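Local coordinates for fiber protein (Human adenovirus 14, PDB 3F0Y) that forms the trimeric knob at the tip of the viral fibre and probably engages the host cell during attachment, at residues A[52-57]-A[201-206]. Sequence-based numbering, arbitrary orientation. Where two conformers were deposited one is given.
Sequences VTAFVY and FYYIRE
Val52 to Ala54 pair antiparallel with Phe201 to Tyr203, joining the last strand of the knob's beta-sandwich, 199-204, to strand 51-60 in the sheet that faces the other two subunits. Four backbone hydrogen bonds set the register: Val52 and Tyr203 form one hydrogen-bonded pair, Ala54 and Phe201 the other, with Val52 N to Tyr203 O at 2.8 Å and Ala54 N to Phe201 O at 2.7 Å. Between them, Thr53 and Tyr202 make a non-hydrogen-bonded pair on the face turned to the trimer interface, where Thr53 CG2 lies 4.0 Å from Tyr202 CE1. Tyr202 OH is hydrogen-bonded to Tyr202 OH of the second and of the third subunit.

The face of Val52, Ala54 and Val56 is turned to the opposite sheet, where Val56 packs on Ile175 and Trp177. Here Phe201 and Tyr203 have CG between the backbone N and the carbonyl carbon (chi1 63° and 61°), which swings each ring across to the facing strand. Ala54 CB sits over the Phe201 ring, 3.5 Å from its centroid, in a CH-pi contact, while Val56 CG1 reaches the edge of that ring. Val52 CB makes the same CH-pi contact with Tyr203, 3.8 Å from the ring centroid, and Tyr203 OH is hydrogen-bonded to Phe118 O. Where the strand ends, Arg205 CB approaches Val52 CG2 to 3.6 Å, and the Arg205 chain, extended from CG to NE, gives NE a hydrogen bond to Gly49 O.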
ATOM      1  N   VAL A  52       0.537  11.589  -2.694  1.00 16.08           N
ATOM      2  CA  VAL A  52       0.588  11.028  -4.035  1.00 15.95           C
ATOM      3  C   VAL A  52       0.704   9.521  -3.877  1.00 15.97           C
ATOM      4  O   VAL A  52       1.522   9.042  -3.092  1.00 15.80           O
ATOM      5  CB  VAL A  52       1.798  11.558  -4.838  1.00 15.95           C
ATOM      6  CG1 VAL A  52       2.161  10.607  -5.977  1.00 15.61           C
ATOM      7  CG2 VAL A  52       1.508  12.951  -5.377  1.00 15.83           C
ATOM      8  N   THR A  53      -0.137   8.784  -4.593  1.00 15.97           N
ATOM      9  CA  THR A  53       0.016   7.340  -4.724  1.00 16.07           C
ATOM     10  C   THR A  53       0.934   7.082  -5.918  1.00 15.91           C
ATOM     11  O   THR A  53       0.559   7.346  -7.059  1.00 15.75           O
ATOM     12  CB  THR A  53      -1.342   6.649  -4.966  1.00 16.21           C
ATOM     13  OG1 THR A  53      -2.253   6.990  -3.915  1.00 17.28           O
ATOM     14  CG2 THR A  53      -1.178   5.139  -5.025  1.00 16.18           C
ATOM     15  N   ALA A  54       2.139   6.586  -5.647  1.00 15.86           N
ATOM     16  CA  ALA A  54       3.123   6.306  -6.692  1.00 15.92           C
ATOM     17  C   ALA A  54       3.162   4.809  -6.962  1.00 15.94           C
ATOM     18  O   ALA A  54       3.311   4.013  -6.041  1.00 15.86           O
ATOM     19  CB  ALA A  54       4.495   6.811  -6.279  1.00 15.96           C
ATOM     20  N   PHE A  55       3.041   4.447  -8.236  1.00 15.85           N
ATOM     21  CA  PHE A  55       2.850   3.072  -8.676  1.00 15.97           C
ATOM     22  C   PHE A  55       3.865   2.818  -9.789  1.00 16.09           C
ATOM     23  O   PHE A  55       3.755   3.398 -10.870  1.00 16.00           O
ATOM     24  CB  PHE A  55       1.409   2.941  -9.180  1.00 15.86           C
ATOM     25  CG  PHE A  55       1.058   1.605  -9.774  1.00 15.82           C
ATOM     26  CD1 PHE A  55       0.548   0.588  -8.976  1.00 15.86           C
ATOM     27  CD2 PHE A  55       1.165   1.387 -11.144  1.00 15.91           C
ATOM     28  CE1 PHE A  55       0.187  -0.635  -9.525  1.00 15.96           C
ATOM     29  CE2 PHE A  55       0.809   0.164 -11.699  1.00 15.96           C
ATOM     30  CZ  PHE A  55       0.316  -0.845 -10.890  1.00 15.76           C
ATOM     31  N   VAL A  56       4.868   1.983  -9.516  1.00 16.19           N
ATOM     32  CA  VAL A  56       6.022   1.879 -10.412  1.00 16.38           C
ATOM     33  C   VAL A  56       6.522   0.450 -10.642  1.00 16.60           C
ATOM     34  O   VAL A  56       6.581  -0.364  -9.720  1.00 16.53           O
ATOM     35  CB  VAL A  56       7.193   2.767  -9.909  1.00 16.32           C
ATOM     36  CG1 VAL A  56       7.761   2.233  -8.595  1.00 16.07           C
ATOM     37  CG2 VAL A  56       8.284   2.883 -10.971  1.00 16.27           C
ATOM     38  N   TYR A  57       6.863   0.156 -11.893  1.00 16.85           N
ATOM     39  CA  TYR A  57       7.576  -1.071 -12.234  1.00 17.06           C
ATOM     40  C   TYR A  57       8.317  -0.903 -13.549  1.00 17.20           C
ATOM     41  O   TYR A  57       8.143   0.095 -14.253  1.00 17.13           O
ATOM     42  CB  TYR A  57       6.639  -2.285 -12.284  1.00 17.14           C
ATOM     43  CG  TYR A  57       5.507  -2.206 -13.285  1.00 17.32           C
ATOM     44  CD1 TYR A  57       4.398  -1.401 -13.048  1.00 17.43           C
ATOM     45  CD2 TYR A  57       5.529  -2.962 -14.455  1.00 17.20           C
ATOM     46  CE1 TYR A  57       3.352  -1.335 -13.955  1.00 17.38           C
ATOM     47  CE2 TYR A  57       4.484  -2.904 -15.369  1.00 17.29           C
ATOM     48  CZ  TYR A  57       3.399  -2.087 -15.112  1.00 17.20           C
ATOM     49  OH  TYR A  57       2.356  -2.018 -16.005  1.00 17.90           O
ATOM     50  N   PHE A 201       4.093   3.152  -3.509  1.00 16.42           N
ATOM     51  CA  PHE A 201       4.497   3.904  -2.331  1.00 16.69           C
ATOM     52  C   PHE A 201       3.781   5.241  -2.291  1.00 16.87           C
ATOM     53  O   PHE A 201       3.174   5.668  -3.277  1.00 16.97           O
ATOM     54  CB  PHE A 201       6.018   4.086  -2.265  1.00 16.70           C
ATOM     55  CG  PHE A 201       6.601   4.872  -3.405  1.00 16.79           C
ATOM     56  CD1 PHE A 201       6.940   6.209  -3.243  1.00 16.75           C
ATOM     57  CD2 PHE A 201       6.844   4.268  -4.631  1.00 16.87           C
ATOM     58  CE1 PHE A 201       7.496   6.934  -4.291  1.00 16.70           C
ATOM     59  CE2 PHE A 201       7.398   4.987  -5.682  1.00 16.89           C
ATOM     60  CZ  PHE A 201       7.724   6.322  -5.510  1.00 16.76           C
ATOM     61  N   TYR A 202       3.859   5.884  -1.131  1.00 17.00           N
ATOM     62  CA  TYR A 202       3.138   7.124  -0.884  0.50 17.10           C
ATOM     63  C   TYR A 202       4.084   8.201  -0.379  1.00 17.12           C
ATOM     64  O   TYR A 202       5.055   7.914   0.320  1.00 17.12           O
ATOM     65  CB  TYR A 202       2.013   6.881   0.125  0.50 17.26           C
ATOM     66  CG  TYR A 202       1.232   5.619  -0.156  0.50 17.41           C
ATOM     67  CD1 TYR A 202      -0.002   5.663  -0.795  0.50 17.48           C
ATOM     68  CD2 TYR A 202       1.746   4.372   0.194  0.50 17.46           C
ATOM     69  CE1 TYR A 202      -0.709   4.500  -1.063  0.50 17.51           C
ATOM     70  CE2 TYR A 202       1.050   3.210  -0.067  0.50 17.51           C
ATOM     71  CZ  TYR A 202      -0.174   3.278  -0.695  0.50 17.53           C
ATOM     72  OH  TYR A 202      -0.859   2.117  -0.951  0.50 18.01           O
ATOM     73  N   TYR A 203       3.799   9.443  -0.752  1.00 17.19           N
ATOM     74  CA  TYR A 203       4.563  10.564  -0.250  1.00 17.36           C
ATOM     75  C   TYR A 203       3.705  11.816  -0.181  1.00 17.65           C
ATOM     76  O   TYR A 203       2.730  11.957  -0.924  1.00 17.27           O
ATOM     77  CB  TYR A 203       5.840  10.794  -1.068  1.00 17.15           C
ATOM     78  CG  TYR A 203       5.657  11.108  -2.540  1.00 16.93           C
ATOM     79  CD1 TYR A 203       5.302  12.385  -2.963  1.00 16.67           C
ATOM     80  CD2 TYR A 203       5.889  10.138  -3.512  1.00 16.77           C
ATOM     81  CE1 TYR A 203       5.158  12.683  -4.314  1.00 16.78           C
ATOM     82  CE2 TYR A 203       5.749  10.425  -4.866  1.00 16.80           C
ATOM     83  CZ  TYR A 203       5.383  11.701  -5.259  1.00 16.77           C
ATOM     84  OH  TYR A 203       5.245  11.995  -6.597  1.00 17.05           O
ATOM     85  N   ILE A 204       4.073  12.706   0.734  1.00 18.11           N
ATOM     86  CA  ILE A 204       3.365  13.961   0.931  1.00 18.70           C
ATOM     87  C   ILE A 204       3.696  14.865  -0.243  1.00 19.18           C
ATOM     88  O   ILE A 204       4.867  15.107  -0.541  1.00 18.94           O
ATOM     89  CB  ILE A 204       3.770  14.639   2.250  1.00 18.57           C
ATOM     90  CG1 ILE A 204       3.362  13.766   3.441  1.00 18.69           C
ATOM     91  CG2 ILE A 204       3.129  16.018   2.360  1.00 18.28           C
ATOM     92  CD1 ILE A 204       3.957  14.208   4.755  1.00 18.85           C
ATOM     93  N   ARG A 205       2.668  15.357  -0.919  1.00 19.95           N
ATOM     94  CA  ARG A 205       2.895  16.090  -2.152  1.00 20.73           C
ATOM     95  C   ARG A 205       3.110  17.584  -1.936  1.00 21.07           C
ATOM     96  O   ARG A 205       2.633  18.174  -0.963  1.00 20.69           O
ATOM     97  CB  ARG A 205       1.790  15.822  -3.181  1.00 21.04           C
ATOM     98  CG  ARG A 205       0.380  16.208  -2.791  1.00 21.36           C
ATOM     99  CD  ARG A 205      -0.597  15.607  -3.796  1.00 21.84           C
ATOM    100  NE  ARG A 205      -1.988  15.999  -3.595  1.00 22.94           N
ATOM    101  CZ  ARG A 205      -2.480  17.213  -3.843  1.00 23.73           C
ATOM    102  NH1 ARG A 205      -1.702  18.186  -4.299  1.00 24.65           N
ATOM    103  NH2 ARG A 205      -3.765  17.459  -3.628  1.00 23.88           N
ATOM    104  N   GLU A 206       3.875  18.167  -2.854  1.00 21.79           N
ATOM    105  CA  GLU A 206       4.138  19.598  -2.889  1.00 22.21           C
ATOM    106  C   GLU A 206       2.834  20.325  -3.196  1.00 22.64           C
ATOM    107  O   GLU A 206       1.912  19.741  -3.763  1.00 22.49           O
ATOM    108  CB  GLU A 206       5.188  19.878  -3.975  1.00 22.31           C
ATOM    109  CG  GLU A 206       5.626  21.330  -4.157  1.00 22.43           C
ATOM    110  CD  GLU A 206       6.704  21.773  -3.184  1.00 23.45           C
ATOM    111  OE1 GLU A 206       6.857  21.157  -2.111  1.00 23.94           O
ATOM    112  OE2 GLU A 206       7.405  22.756  -3.501  1.00 24.59           O
TER